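Local coordinates for GTPase HflX (Sulfolobus solfataricus P2, PDB 2QTF), which hydrolyses GTP and associates with the 50S ribosomal subunit, with a possible role in protein synthesis or ribosome biogenesis, at residues 85-90 with 241-246; 21-26 with 91-96. One frame throughout, in Å; residues are numbered along the deposited sequence.

Interaction 1 of 2, residues 85-90 with 241-246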
loop_
_atom_site.group_PDB
_atom_site.type_symbol
_atom_site.label_atom_id
_atom_site.label_comp_id
_atom_site.label_asym_id
_atom_site.label_seq_id
_atom_site.Cartn_x
_atom_site.Cartn_y
_atom_site.Cartn_z
ATOM N N ASP A 85 -10.756 10.922 2.095
ATOM C CA ASP A 85 -11.395 9.924 2.943
ATOM C C ASP A 85 -10.712 8.554 2.657
ATOM O O ASP A 85 -9.640 8.477 2.009
ATOM C CB ASP A 85 -12.935 9.914 2.758
ATOM C CG ASP A 85 -13.400 9.260 1.452
ATOM O OD1 ASP A 85 -12.532 9.062 0.544
ATOM O OD2 ASP A 85 -14.629 9.007 1.333
ATOM N N LYS A 86 -11.329 7.459 3.113
ATOM C CA LYS A 86 -10.604 6.185 3.023
ATOM C C LYS A 86 -10.427 5.723 1.568
ATOM O O LYS A 86 -9.370 5.181 1.225
ATOM C CB LYS A 86 -11.407 5.052 3.701
ATOM C CG LYS A 86 -10.682 3.692 3.556
ATOM C CD LYS A 86 -11.504 2.651 4.403
ATOM C CE LYS A 86 -10.969 1.242 4.154
ATOM N NZ LYS A 86 -12.041 0.110 4.378
ATOM N N ILE A 87 -11.423 5.989 0.756
ATOM C CA ILE A 87 -11.366 5.687 -0.689
ATOM C C ILE A 87 -10.289 6.515 -1.388
ATOM O O ILE A 87 -9.501 5.965 -2.086
ATOM C CB ILE A 87 -12.753 5.779 -1.374
ATOM C CG1 ILE A 87 -13.633 4.670 -0.745
ATOM C CG2 ILE A 87 -12.662 5.778 -2.898
ATOM C CD1 ILE A 87 -14.643 4.178 -1.536
ATOM N N LEU A 88 -10.329 7.817 -1.239
ATOM C CA LEU A 88 -9.351 8.679 -1.904
ATOM C C LEU A 88 -7.930 8.409 -1.358
ATOM O O LEU A 88 -6.957 8.491 -2.123
ATOM C CB LEU A 88 -9.762 10.156 -1.717
ATOM C CG LEU A 88 -11.023 10.633 -2.502
ATOM C CD1 LEU A 88 -11.164 12.183 -2.305
ATOM C CD2 LEU A 88 -10.941 10.231 -3.963
ATOM N N LEU A 89 -7.788 8.052 -0.090
ATOM C CA LEU A 89 -6.474 7.716 0.449
ATOM C C LEU A 89 -5.914 6.486 -0.255
ATOM O O LEU A 89 -4.714 6.400 -0.612
ATOM C CB LEU A 89 -6.530 7.507 2.012
ATOM C CG LEU A 89 -5.246 6.890 2.677
ATOM C CD1 LEU A 89 -4.135 7.893 2.644
ATOM C CD2 LEU A 89 -5.404 6.346 4.167
ATOM N N LEU A 90 -6.724 5.438 -0.358
ATOM C CA LEU A 90 -6.157 4.190 -0.974
ATOM C C LEU A 90 -5.902 4.467 -2.450
ATOM O O LEU A 90 -4.929 3.915 -2.994
ATOM C CB LEU A 90 -7.163 2.991 -0.881
ATOM C CG LEU A 90 -7.425 2.567 0.561
ATOM C CD1 LEU A 90 -8.603 1.536 0.786
ATOM C CD2 LEU A 90 -6.195 2.096 1.235
ATOM N N PRO A 241 -12.355 -1.365 -0.262
ATOM C CA PRO A 241 -13.678 -0.981 -0.711
ATOM C C PRO A 241 -13.932 -1.435 -2.132
ATOM O O PRO A 241 -13.086 -1.287 -3.003
ATOM C CB PRO A 241 -13.601 0.546 -0.734
ATOM C CG PRO A 241 -12.543 0.911 0.333
ATOM C CD PRO A 241 -11.547 -0.203 0.200
ATOM N N PRO A 242 -15.155 -1.961 -2.407
ATOM C CA PRO A 242 -15.479 -2.549 -3.716
ATOM C C PRO A 242 -15.266 -1.637 -4.874
ATOM O O PRO A 242 -14.959 -2.088 -5.927
ATOM C CB PRO A 242 -17.021 -2.870 -3.595
ATOM C CG PRO A 242 -17.487 -2.051 -2.474
ATOM C CD PRO A 242 -16.309 -1.946 -1.479
ATOM N N GLN A 243 -15.503 -0.337 -4.711
ATOM C CA GLN A 243 -15.348 0.694 -5.788
ATOM C C GLN A 243 -13.927 0.698 -6.365
ATOM O O GLN A 243 -13.753 1.174 -7.513
ATOM C CB GLN A 243 -15.437 2.195 -5.218
ATOM C CG GLN A 243 -16.721 2.674 -4.645
ATOM C CD GLN A 243 -16.906 2.372 -3.150
ATOM O OE1 GLN A 243 -16.567 1.263 -2.614
ATOM N NE2 GLN A 243 -17.511 3.336 -2.464
ATOM N N ILE A 244 -12.935 0.312 -5.549
ATOM C CA ILE A 244 -11.517 0.478 -5.999
ATOM C C ILE A 244 -10.802 -0.851 -6.192
ATOM O O ILE A 244 -9.608 -0.905 -6.313
ATOM C CB ILE A 244 -10.678 1.468 -5.086
ATOM C CG1 ILE A 244 -10.545 0.953 -3.651
ATOM C CG2 ILE A 244 -11.437 2.815 -5.073
ATOM C CD1 ILE A 244 -9.686 1.850 -2.715
ATOM N N VAL A 245 -11.582 -1.940 -6.191
ATOM C CA VAL A 245 -10.949 -3.280 -6.276
ATOM C C VAL A 245 -10.307 -3.414 -7.599
ATOM O O VAL A 245 -9.213 -3.946 -7.649
ATOM C CB VAL A 245 -12.013 -4.395 -6.054
ATOM C CG1 VAL A 245 -11.525 -5.758 -6.671
ATOM C CG2 VAL A 245 -12.268 -4.558 -4.610
ATOM N N ASP A 246 -10.875 -2.924 -8.708
ATOM C CA ASP A 246 -10.126 -3.087 -9.932
ATOM C C ASP A 246 -8.846 -2.239 -10.018
ATOM O O ASP A 246 -7.848 -2.701 -10.571
ATOM C CB ASP A 246 -10.847 -2.659 -11.202
ATOM C CG ASP A 246 -12.010 -3.641 -11.604
ATOM O OD1 ASP A 246 -12.083 -4.780 -11.123
ATOM O OD2 ASP A 246 -12.804 -3.175 -12.396
#
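I87 and L90, one helical turn apart at the start of helix 86-97, take P241 and I244 against them, so the N-terminal region of HflX packs here on the turn that leads into helix 245-253 of the G domain. The ring of P241 rests against both, with its CB 3.9 Å from I87 CD1 and its CD 3.5 Å from L90 CD1, a tight fit. I244 reaches in beside it with its branches divided. CG2 meets I87 CG2 at 3.9 Å, while the I244 side chain crosses that of L90 at about a right angle, and its CD1, at the end of an extended branch (chi2 178°), comes to 3.3 Å from L90 CB. Farther out, the amide of Q243 lies across the end of I87, with NE2 close to CD1. K86 stretches fully along the other flank, CE passing the proline ring, and its NZ bonds to G239 O just ahead of the turn. I244 is itself the N-cap residue of its helix. The first turn of helix 86-97 is fixed by D85, whose OD2 is held by Y114 and L66 and whose OD1 takes the L88 N-H in an almost straight capping bond of 3.1 Å.

Interaction 2 of 2, residues 21-26 with 91-96. With CD (cadmium ion), chain B.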
loop_
_atom_site.group_PDB
_atom_site.type_symbol
_atom_site.label_atom_id
_atom_site.label_comp_id
_atom_site.label_asym_id
_atom_site.label_seq_id
_atom_site.Cartn_x
_atom_site.Cartn_y
_atom_site.Cartn_z
ATOM N N GLU A 21 1.185 6.594 5.621
ATOM C CA GLU A 21 2.620 6.710 5.283
ATOM C C GLU A 21 2.849 6.069 3.857
ATOM O O GLU A 21 3.650 6.570 3.079
ATOM C CB GLU A 21 3.505 6.083 6.382
ATOM C CG GLU A 21 3.266 6.789 7.738
ATOM C CD GLU A 21 4.086 6.157 8.884
ATOM O OE1 GLU A 21 4.495 4.972 8.786
ATOM O OE2 GLU A 21 4.330 6.843 9.887
ATOM N N GLY A 22 2.037 5.086 3.448
ATOM C CA GLY A 22 2.227 4.513 2.047
ATOM C C GLY A 22 1.761 5.485 0.946
ATOM O O GLY A 22 2.000 5.315 -0.264
ATOM N N ALA A 23 1.005 6.495 1.355
ATOM C CA ALA A 23 0.623 7.572 0.501
ATOM C C ALA A 23 1.579 8.782 0.644
ATOM O O ALA A 23 1.194 9.848 0.203
ATOM C CB ALA A 23 -0.902 8.005 0.779
ATOM N N ASN A 24 2.741 8.575 1.243
ATOM C CA ASN A 24 3.802 9.597 1.359
ATOM C C ASN A 24 3.396 10.797 2.283
ATOM O O ASN A 24 3.790 11.949 2.025
ATOM C CB ASN A 24 4.213 10.080 -0.052
ATOM C CG ASN A 24 5.116 8.947 -0.878
ATOM O OD1 ASN A 24 5.445 7.872 -0.336
ATOM N ND2 ASN A 24 5.450 9.237 -2.197
ATOM N N TYR A 25 2.566 10.546 3.305
ATOM C CA TYR A 25 2.240 11.618 4.307
ATOM C C TYR A 25 2.885 11.237 5.630
ATOM O O TYR A 25 2.966 10.057 5.952
ATOM C CB TYR A 25 0.724 11.760 4.553
ATOM C CG TYR A 25 -0.008 12.324 3.385
ATOM C CD1 TYR A 25 -0.180 13.696 3.213
ATOM C CD2 TYR A 25 -0.554 11.479 2.442
ATOM C CE1 TYR A 25 -0.891 14.197 2.066
ATOM C CE2 TYR A 25 -1.190 11.990 1.297
ATOM C CZ TYR A 25 -1.374 13.273 1.127
ATOM O OH TYR A 25 -2.052 13.604 -0.029
ATOM N N LYS A 26 3.332 12.247 6.397
ATOM C CA LYS A 26 3.680 12.102 7.799
ATOM C C LYS A 26 2.436 12.389 8.691
ATOM O O LYS A 26 1.807 13.418 8.524
ATOM C CB LYS A 26 4.804 13.122 8.124
ATOM C CG LYS A 26 5.282 12.992 9.616
ATOM C CD LYS A 26 6.501 13.932 9.986
ATOM C CE LYS A 26 7.167 13.487 11.387
ATOM N NZ LYS A 26 8.623 14.029 11.584
ATOM N N LEU A 91 -6.764 5.267 -3.124
ATOM C CA LEU A 91 -6.482 5.588 -4.533
ATOM C C LEU A 91 -5.139 6.381 -4.660
ATOM O O LEU A 91 -4.364 6.189 -5.620
ATOM C CB LEU A 91 -7.656 6.377 -5.237
ATOM C CG LEU A 91 -8.882 5.434 -5.485
ATOM C CD1 LEU A 91 -10.067 6.345 -5.785
ATOM C CD2 LEU A 91 -8.453 4.468 -6.652
ATOM N N GLU A 92 -4.880 7.284 -3.696
ATOM C CA GLU A 92 -3.515 7.946 -3.639
ATOM C C GLU A 92 -2.334 6.952 -3.523
ATOM O O GLU A 92 -1.359 7.079 -4.274
ATOM C CB GLU A 92 -3.493 9.016 -2.482
ATOM C CG GLU A 92 -2.143 9.788 -2.478
ATOM C CD GLU A 92 -2.205 10.910 -3.564
ATOM O OE1 GLU A 92 -3.373 11.134 -4.068
ATOM O OE2 GLU A 92 -1.166 11.607 -3.857
ATOM N N ILE A 93 -2.447 5.944 -2.624
ATOM C CA ILE A 93 -1.434 4.863 -2.477
ATOM C C ILE A 93 -1.235 4.187 -3.834
ATOM O O ILE A 93 -0.119 4.005 -4.316
ATOM C CB ILE A 93 -1.900 3.822 -1.412
ATOM C CG1 ILE A 93 -1.961 4.515 -0.051
ATOM C CG2 ILE A 93 -0.996 2.552 -1.466
ATOM C CD1 ILE A 93 -2.603 3.653 1.022
ATOM N N PHE A 94 -2.332 3.912 -4.486
ATOM C CA PHE A 94 -2.245 3.186 -5.800
ATOM C C PHE A 94 -1.533 4.061 -6.827
ATOM O O PHE A 94 -0.635 3.578 -7.534
ATOM C CB PHE A 94 -3.619 2.720 -6.315
ATOM C CG PHE A 94 -4.441 1.840 -5.331
ATOM C CD1 PHE A 94 -3.862 1.162 -4.287
ATOM C CD2 PHE A 94 -5.804 1.612 -5.636
ATOM C CE1 PHE A 94 -4.641 0.412 -3.394
ATOM C CE2 PHE A 94 -6.640 0.798 -4.756
ATOM C CZ PHE A 94 -6.054 0.212 -3.647
ATOM N N ALA A 95 -1.927 5.333 -6.894
ATOM C CA ALA A 95 -1.364 6.283 -7.852
ATOM C C ALA A 95 0.170 6.372 -7.639
ATOM O O ALA A 95 0.913 6.550 -8.575
ATOM C CB ALA A 95 -2.048 7.662 -7.641
ATOM N N LEU A 96 0.626 6.355 -6.390
ATOM C CA LEU A 96 2.060 6.477 -6.074
ATOM C C LEU A 96 2.791 5.179 -6.389
ATOM O O LEU A 96 4.017 5.198 -6.601
ATOM C CB LEU A 96 2.227 6.896 -4.562
ATOM C CG LEU A 96 1.644 8.300 -4.287
ATOM C CD1 LEU A 96 1.813 8.548 -2.652
ATOM C CD2 LEU A 96 2.376 9.472 -5.075
HETATM CD CD CD B . -2.295 13.036 -5.137
HETATM O O HOH W 1 0.696 12.032 -2.027
HETATM O O HOH W 2 -2.431 14.286 -2.852
HETATM O O HOH W 3 -4.720 13.539 -5.049
#
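E92 turns CG away from its own backbone nitrogen (chi1 -175°) and bends at chi2 (81°), which lays CG 3.9 Å from A23 CB and carries the carboxylate past the alanine toward the Y25 hydroxyl end. L96 uses a different torsion: CG stands anti to the carbonyl carbon (chi1 -64°), and the extended branch beyond it presses CD1 against the A23 backbone, 3.2 Å from A23 O. The same methyl lies against the N24 side chain, touching CB, CG and ND2 together. Between E92 and L96 in sequence, I93 offers CG1, which sits 3.7 Å from A23 CB and also brushes the A23 N and the G22 carbonyl carbon. G22 presents bare backbone here, and the helix and turn come close, with A23 CA and I93 CA 4.5 Å apart. The turn is a Schellman motif closing helix 13-22: N24, at positive phi, is the C-prime residue, its N bonded to E21 O and Y25 N to V20 O. The chain then enters strand 25-31, an outer strand of the four-stranded parallel sheet in the N-terminal region. A23 CB lies in the plane of the Y25 ring, at its edge, and E92 CG also comes up near that plane. Polar links between the segments run through water. Water 1 donates both to A23 O and to E92 OE2, the latter at 2.6 Å. E92 grips a cadmium ion with both carboxylate oxygens, OE2 at 2.2 Å and OE1 at 2.4 Å, which fixes the rotation of the carboxylate; the positive metal would favour its ionised form. Waters 2 and 3 also bind the ion, and water 2 is hydrogen-bonded to Y25 OH, which has K2 NZ as a further partner.

In the fold
Helix 86-97 serves both contacts: its first turn meets the G domain in interaction 1, and the following turns meet the end of helix 13-22 in interaction 2. Their centres are 12 Å apart, yet they touch directly, I244 CG2 lying 3.7 Å from L91 CG and L89 CD1 3.7 Å from A23 CB. The side chain of L90 is about 7 Å from that of T188 in the inferred GTP-binding loop. In interaction 2 the approach is closer, the side chains of I93 and L96 lying about 4 Å from those of V234 and S215, respectively, both predicted GTP-binding residues. H97, whose ND1 is hydrogen-bonded to I93 O, binds another cadmium ion together with D232.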